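Local structure of Gp15 protein (Listeria phage PSA, 6R5W) at residues A133-N138 and V155-G160; A137-S142 and I147-V152. The protein probably recognises the receptor on the surface of Listeria cells as the homotrimeric receptor-binding protein of the phage, here represented by its C-terminal part. All blocks are in the same frame, centred on the assembly; numbering follows the deposited sequence.

Contact 1 of 2, residues A133-N138 and V155-G160; sequences ASNQAN and VDVNTG. With CD (cadmium ion), chain E.
A chi1 of -65° in Thr-159 turns OG1 away from its carbonyl carbon and sets CG2 trans to the amide nitrogen, which presents a methyl group to Ala-137 and keeps the hydroxyl for another partner. CG2 meets the Ala-137 CB at 3.9 Å, methyl against methyl, while OG1 is hydrogen-bonded to Gln-128. The second touch is made by Val-157, whose CG1 is anti to the backbone N (chi1 174°); this puts CG2 beside the N, where it lies 4.2 Å from ND2 of Asn-135. The two side chains cross at about a right angle. That ND2 has its polar partner in Ser-130, so the valine methyl meets an amide nitrogen already engaged. No hydrogen bond joins the segments, and only 114 Å² is buried between them: this is a light van der Waals contact between two layers, one methyl pair and one methyl against an amide. Strand 136-141 belongs to one antiparallel four-stranded sheet, strand 159-167 is the outermost strand, within this chain, of the other, and Ala-137 and Thr-159 meet where the two sheets face each other. Just ahead of strand 136-141, Asn-135 is the centre of an inverse gamma turn, spanned by a weak bond from Gln-136 N to Ser-134 O. Gln-136 points its CB away from 155-160, and its side chain delivers OE1 to a cadmium ion at 2.3 Å. The ion lies where the three subunits meet: Gln-136 OE1 of both neighbouring subunits binds it too, and three waters complete six ligands. One of these waters also donates to Ala-133 O at 2.8 Å, a bond from the metal's water shell to the residue just before the turn.

Contact 2 of 2, residues A137-S142 and I147-V152; sequences ANIYLS and INIVGV
Val-150 sets its CG2 methyl squarely over the ring of Tyr-140, 3.6 Å from the ring centroid and 5° off the normal, a CH-pi contact in which the methyl is almost equally far from all six ring carbons. The two side chains cross at a slant, and the other methyl, CG1, reaches past the ring centre to the phenol end, 4.0 Å from CZ. With Tyr-140 CG beside the backbone N and anti to the carbonyl carbon (chi1 -66°), the ring turns one face to Val-150 on the neighbouring strand; nearer its root, Tyr-140 CB faces the Asn-148 CB. What brings Val-150 to this place is a classic beta bulge in an antiparallel hairpin: Val-150 and Gly-151 together face Asn-138, whose carbonyl oxygen accepts two backbone N-H groups. Val-150 N comes nearly end-on to the carbonyl at 3.0 Å, whereas Gly-151 N lies in the carbonyl plane, on a lone pair, at 3.1 Å. Beyond the bulge, Tyr-140 and Asn-148 form a regular hydrogen-bonded pair, with Tyr-140 N 2.8 Å from Asn-148 O. The other face of the hairpin is aliphatic. There Ile-139 CG2 touches Ile-147 CG2 at 3.8 Å and its CG1 packs against Ile-149 CG1, spreading its two branches over two partners, while Leu-141 CD1 meets Ile-147 CG1. On the tyrosine face, the amide of Asn-138 turns to another chain: its OD1 accepts from Gln-136 NE2 of the third subunit, and its ND2 donates to the Ser-130 and Asn-135 carbonyls of that subunit.

After the N-terminal helices, the chain lays down three strands of one sheet, then 105-109 and 122-127 of the other, before strand 136-141, from which both contacts start. Contact 2 closes first, as a tight hairpin with only four residues between its segments. Contact 1 closes later over a longer loop that contains the second strand of that hairpin, so the smaller closure lies largely within the larger, the two overlapping at Ala-137 and Asn-138. Contact 2 pairs the two central strands of one sheet; contact 1 ties it to strand 159-167 of the other. The two meet where Thr-159 CG2 packs on Ile-139 CD1 and Ile-149 CD1, and both reach the third subunit.

Contact 1 of 2, residues A133-N138 and V155-G160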
loop_
_atom_site.group_PDB
_atom_site.type_symbol
_atom_site.label_atom_id
_atom_site.label_comp_id
_atom_site.label_asym_id
_atom_site.label_seq_id
_atom_site.Cartn_x
_atom_site.Cartn_y
_atom_site.Cartn_z
ATOM N N ALA A 133 22.284 -26.923 -11.768
ATOM C CA ALA A 133 21.532 -25.767 -12.253
ATOM C C ALA A 133 20.734 -26.050 -13.525
ATOM O O ALA A 133 19.833 -25.249 -13.890
ATOM C CB ALA A 133 22.487 -24.603 -12.516
ATOM N N SER A 134 21.017 -27.145 -14.215
ATOM C CA SER A 134 20.136 -27.563 -15.306
ATOM C C SER A 134 18.802 -28.116 -14.808
ATOM O O SER A 134 17.851 -28.283 -15.616
ATOM C CB SER A 134 20.832 -28.640 -16.159
ATOM O OG SER A 134 21.201 -29.758 -15.288
ATOM N N ASN A 135 18.661 -28.401 -13.527
ATOM C CA ASN A 135 17.381 -28.809 -12.947
ATOM C C ASN A 135 16.580 -27.573 -12.519
ATOM O O ASN A 135 16.554 -27.162 -11.349
ATOM C CB ASN A 135 17.575 -29.794 -11.795
ATOM C CG ASN A 135 17.986 -31.203 -12.286
ATOM O OD1 ASN A 135 17.672 -31.581 -13.409
ATOM N ND2 ASN A 135 18.717 -31.948 -11.476
ATOM N N GLN A 136 15.845 -27.010 -13.507
ATOM C CA GLN A 136 14.905 -25.900 -13.344
ATOM C C GLN A 136 13.671 -26.294 -14.146
ATOM O O GLN A 136 13.662 -27.337 -14.820
ATOM C CB GLN A 136 15.564 -24.613 -13.857
ATOM C CG GLN A 136 16.869 -24.353 -13.022
ATOM C CD GLN A 136 17.414 -22.973 -13.197
ATOM O OE1 GLN A 136 17.492 -22.452 -14.292
ATOM N NE2 GLN A 136 17.881 -22.378 -12.144
ATOM N N ALA A 137 12.655 -25.439 -14.122
ATOM C CA ALA A 137 11.346 -25.771 -14.678
ATOM C C ALA A 137 10.775 -24.570 -15.419
ATOM O O ALA A 137 10.989 -23.405 -15.049
ATOM C CB ALA A 137 10.412 -26.229 -13.606
ATOM N N ASN A 138 10.037 -24.882 -16.487
ATOM C CA ASN A 138 9.139 -23.934 -17.138
ATOM C C ASN A 138 7.723 -24.234 -16.647
ATOM O O ASN A 138 7.176 -25.319 -16.930
ATOM C CB ASN A 138 9.201 -24.061 -18.667
ATOM C CG ASN A 138 10.519 -23.589 -19.234
ATOM O OD1 ASN A 138 11.181 -22.689 -18.709
ATOM N ND2 ASN A 138 10.930 -24.214 -20.363
ATOM N N VAL A 155 12.252 -35.171 -13.906
ATOM C CA VAL A 155 10.954 -35.466 -13.315
ATOM C C VAL A 155 11.043 -36.025 -11.898
ATOM O O VAL A 155 10.021 -36.080 -11.207
ATOM C CB VAL A 155 10.129 -36.445 -14.172
ATOM C CG1 VAL A 155 9.961 -35.872 -15.592
ATOM C CG2 VAL A 155 10.797 -37.809 -14.197
ATOM N N ASP A 156 12.230 -36.445 -11.482
ATOM C CA ASP A 156 12.407 -37.058 -10.169
ATOM C C ASP A 156 12.893 -36.083 -9.094
ATOM O O ASP A 156 13.139 -36.508 -7.968
ATOM C CB ASP A 156 13.424 -38.190 -10.255
ATOM C CG ASP A 156 12.964 -39.283 -11.179
ATOM O OD1 ASP A 156 11.797 -39.668 -11.056
ATOM O OD2 ASP A 156 13.754 -39.695 -12.049
ATOM N N VAL A 157 12.986 -34.805 -9.396
ATOM C CA VAL A 157 13.475 -33.766 -8.455
ATOM C C VAL A 157 12.302 -32.856 -8.135
ATOM O O VAL A 157 11.454 -32.598 -9.000
ATOM C CB VAL A 157 14.646 -32.992 -9.059
ATOM C CG1 VAL A 157 15.094 -31.822 -8.186
ATOM C CG2 VAL A 157 15.829 -33.966 -9.276
ATOM N N ASN A 158 12.206 -32.424 -6.879
ATOM C CA ASN A 158 11.073 -31.620 -6.503
ATOM C C ASN A 158 11.165 -30.266 -7.223
ATOM O O ASN A 158 12.251 -29.819 -7.622
ATOM C CB ASN A 158 11.034 -31.355 -4.973
ATOM C CG ASN A 158 10.851 -32.626 -4.132
ATOM O OD1 ASN A 158 10.512 -33.682 -4.641
ATOM N ND2 ASN A 158 11.047 -32.492 -2.811
ATOM N N THR A 159 10.021 -29.613 -7.371
ATOM C CA THR A 159 9.918 -28.352 -8.105
ATOM C C THR A 159 9.334 -27.248 -7.214
ATOM O O THR A 159 8.275 -27.417 -6.579
ATOM C CB THR A 159 9.063 -28.557 -9.368
ATOM O OG1 THR A 159 9.771 -29.464 -10.239
ATOM C CG2 THR A 159 8.920 -27.274 -10.120
ATOM N N GLY A 160 10.016 -26.092 -7.172
ATOM C CA GLY A 160 9.537 -25.004 -6.335
ATOM C C GLY A 160 8.467 -24.132 -6.973
ATOM O O GLY A 160 8.468 -23.926 -8.186
HETATM CD CD CD E . 17.730 -22.737 -16.570
HETATM O O HOH W 1 19.863 -23.558 -16.064
HETATM O O HOH W 2 17.122 -25.157 -17.087
HETATM O O HOH W 3 18.568 -22.741 -18.841
#

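Contact 2 of 2, residues A137-S142 and I147-V152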
loop_
_atom_site.group_PDB
_atom_site.type_symbol
_atom_site.label_atom_id
_atom_site.label_comp_id
_atom_site.label_asym_id
_atom_site.label_seq_id
_atom_site.Cartn_x
_atom_site.Cartn_y
_atom_site.Cartn_z
ATOM N N ALA A 137 12.655 -25.439 -14.122
ATOM C CA ALA A 137 11.346 -25.771 -14.678
ATOM C C ALA A 137 10.775 -24.570 -15.419
ATOM O O ALA A 137 10.989 -23.405 -15.049
ATOM C CB ALA A 137 10.412 -26.229 -13.606
ATOM N N ASN A 138 10.037 -24.882 -16.487
ATOM C CA ASN A 138 9.139 -23.934 -17.138
ATOM C C ASN A 138 7.723 -24.234 -16.647
ATOM O O ASN A 138 7.176 -25.319 -16.930
ATOM C CB ASN A 138 9.201 -24.061 -18.667
ATOM C CG ASN A 138 10.519 -23.589 -19.234
ATOM O OD1 ASN A 138 11.181 -22.689 -18.709
ATOM N ND2 ASN A 138 10.930 -24.214 -20.363
ATOM N N ILE A 139 7.107 -23.278 -15.941
ATOM C CA ILE A 139 5.803 -23.469 -15.330
ATOM C C ILE A 139 4.829 -22.483 -15.978
ATOM O O ILE A 139 5.121 -21.291 -16.079
ATOM C CB ILE A 139 5.839 -23.279 -13.788
ATOM C CG1 ILE A 139 6.837 -24.259 -13.186
ATOM C CG2 ILE A 139 4.454 -23.423 -13.237
ATOM C CD1 ILE A 139 6.844 -24.241 -11.607
ATOM N N TYR A 140 3.668 -22.981 -16.372
ATOM C CA TYR A 140 2.606 -22.149 -16.859
ATOM C C TYR A 140 1.556 -21.909 -15.801
ATOM O O TYR A 140 1.158 -22.820 -15.094
ATOM C CB TYR A 140 1.891 -22.757 -18.058
ATOM C CG TYR A 140 2.655 -22.913 -19.333
ATOM C CD1 TYR A 140 4.009 -22.787 -19.410
ATOM C CD2 TYR A 140 1.951 -23.261 -20.505
ATOM C CE1 TYR A 140 4.699 -22.987 -20.638
ATOM C CE2 TYR A 140 2.616 -23.450 -21.709
ATOM C CZ TYR A 140 3.956 -23.351 -21.760
ATOM O OH TYR A 140 4.627 -23.563 -22.914
ATOM N N LEU A 141 1.109 -20.664 -15.677
ATOM C CA LEU A 141 -0.054 -20.351 -14.848
ATOM C C LEU A 141 -1.186 -20.136 -15.829
ATOM O O LEU A 141 -1.116 -19.171 -16.589
ATOM C CB LEU A 141 0.177 -19.079 -14.023
ATOM C CG LEU A 141 -0.975 -18.671 -13.150
ATOM C CD1 LEU A 141 -1.236 -19.709 -12.034
ATOM C CD2 LEU A 141 -0.845 -17.268 -12.508
ATOM N N SER A 142 -2.220 -20.974 -15.781
ATOM C CA SER A 142 -3.304 -20.890 -16.770
ATOM C C SER A 142 -4.305 -19.797 -16.402
ATOM O O SER A 142 -4.347 -19.308 -15.282
ATOM C CB SER A 142 -4.027 -22.246 -16.877
ATOM O OG SER A 142 -4.966 -22.378 -15.781
ATOM N N ILE A 147 -1.621 -24.411 -11.948
ATOM C CA ILE A 147 -0.169 -24.375 -11.943
ATOM C C ILE A 147 0.305 -25.599 -12.708
ATOM O O ILE A 147 0.241 -26.733 -12.227
ATOM C CB ILE A 147 0.403 -24.320 -10.511
ATOM C CG1 ILE A 147 -0.192 -23.116 -9.803
ATOM C CG2 ILE A 147 1.889 -24.226 -10.557
ATOM C CD1 ILE A 147 0.250 -22.999 -8.382
ATOM N N ASN A 148 0.721 -25.376 -13.955
ATOM C CA ASN A 148 1.015 -26.445 -14.915
ATOM C C ASN A 148 2.507 -26.532 -15.182
ATOM O O ASN A 148 3.074 -25.680 -15.900
ATOM C CB ASN A 148 0.253 -26.106 -16.201
ATOM C CG ASN A 148 0.361 -27.157 -17.295
ATOM O OD1 ASN A 148 0.923 -28.211 -17.120
ATOM N ND2 ASN A 148 -0.024 -26.748 -18.486
ATOM N N ILE A 149 3.149 -27.585 -14.664
ATOM C CA ILE A 149 4.566 -27.820 -14.905
ATOM C C ILE A 149 4.757 -28.432 -16.300
ATOM O O ILE A 149 4.362 -29.571 -16.538
ATOM C CB ILE A 149 5.175 -28.715 -13.799
ATOM C CG1 ILE A 149 5.044 -28.027 -12.441
ATOM C CG2 ILE A 149 6.608 -29.027 -14.134
ATOM C CD1 ILE A 149 5.330 -28.944 -11.277
ATOM N N VAL A 150 5.323 -27.661 -17.219
ATOM C CA VAL A 150 5.456 -28.002 -18.629
ATOM C C VAL A 150 6.827 -28.521 -18.985
ATOM O O VAL A 150 6.960 -29.399 -19.832
ATOM C CB VAL A 150 5.111 -26.743 -19.469
ATOM C CG1 VAL A 150 5.621 -26.877 -20.889
ATOM C CG2 VAL A 150 3.632 -26.490 -19.441
ATOM N N GLY A 151 7.883 -28.011 -18.346
ATOM C CA GLY A 151 9.215 -28.542 -18.597
ATOM C C GLY A 151 9.980 -28.612 -17.314
ATOM O O GLY A 151 9.848 -27.697 -16.498
ATOM N N VAL A 152 10.744 -29.695 -17.115
ATOM C CA VAL A 152 11.564 -29.851 -15.907
ATOM C C VAL A 152 12.909 -30.448 -16.330
ATOM O O VAL A 152 13.016 -31.271 -17.259
ATOM C CB VAL A 152 10.920 -30.706 -14.804
ATOM C CG1 VAL A 152 9.716 -30.087 -14.193
ATOM C CG2 VAL A 152 10.558 -32.168 -15.335
#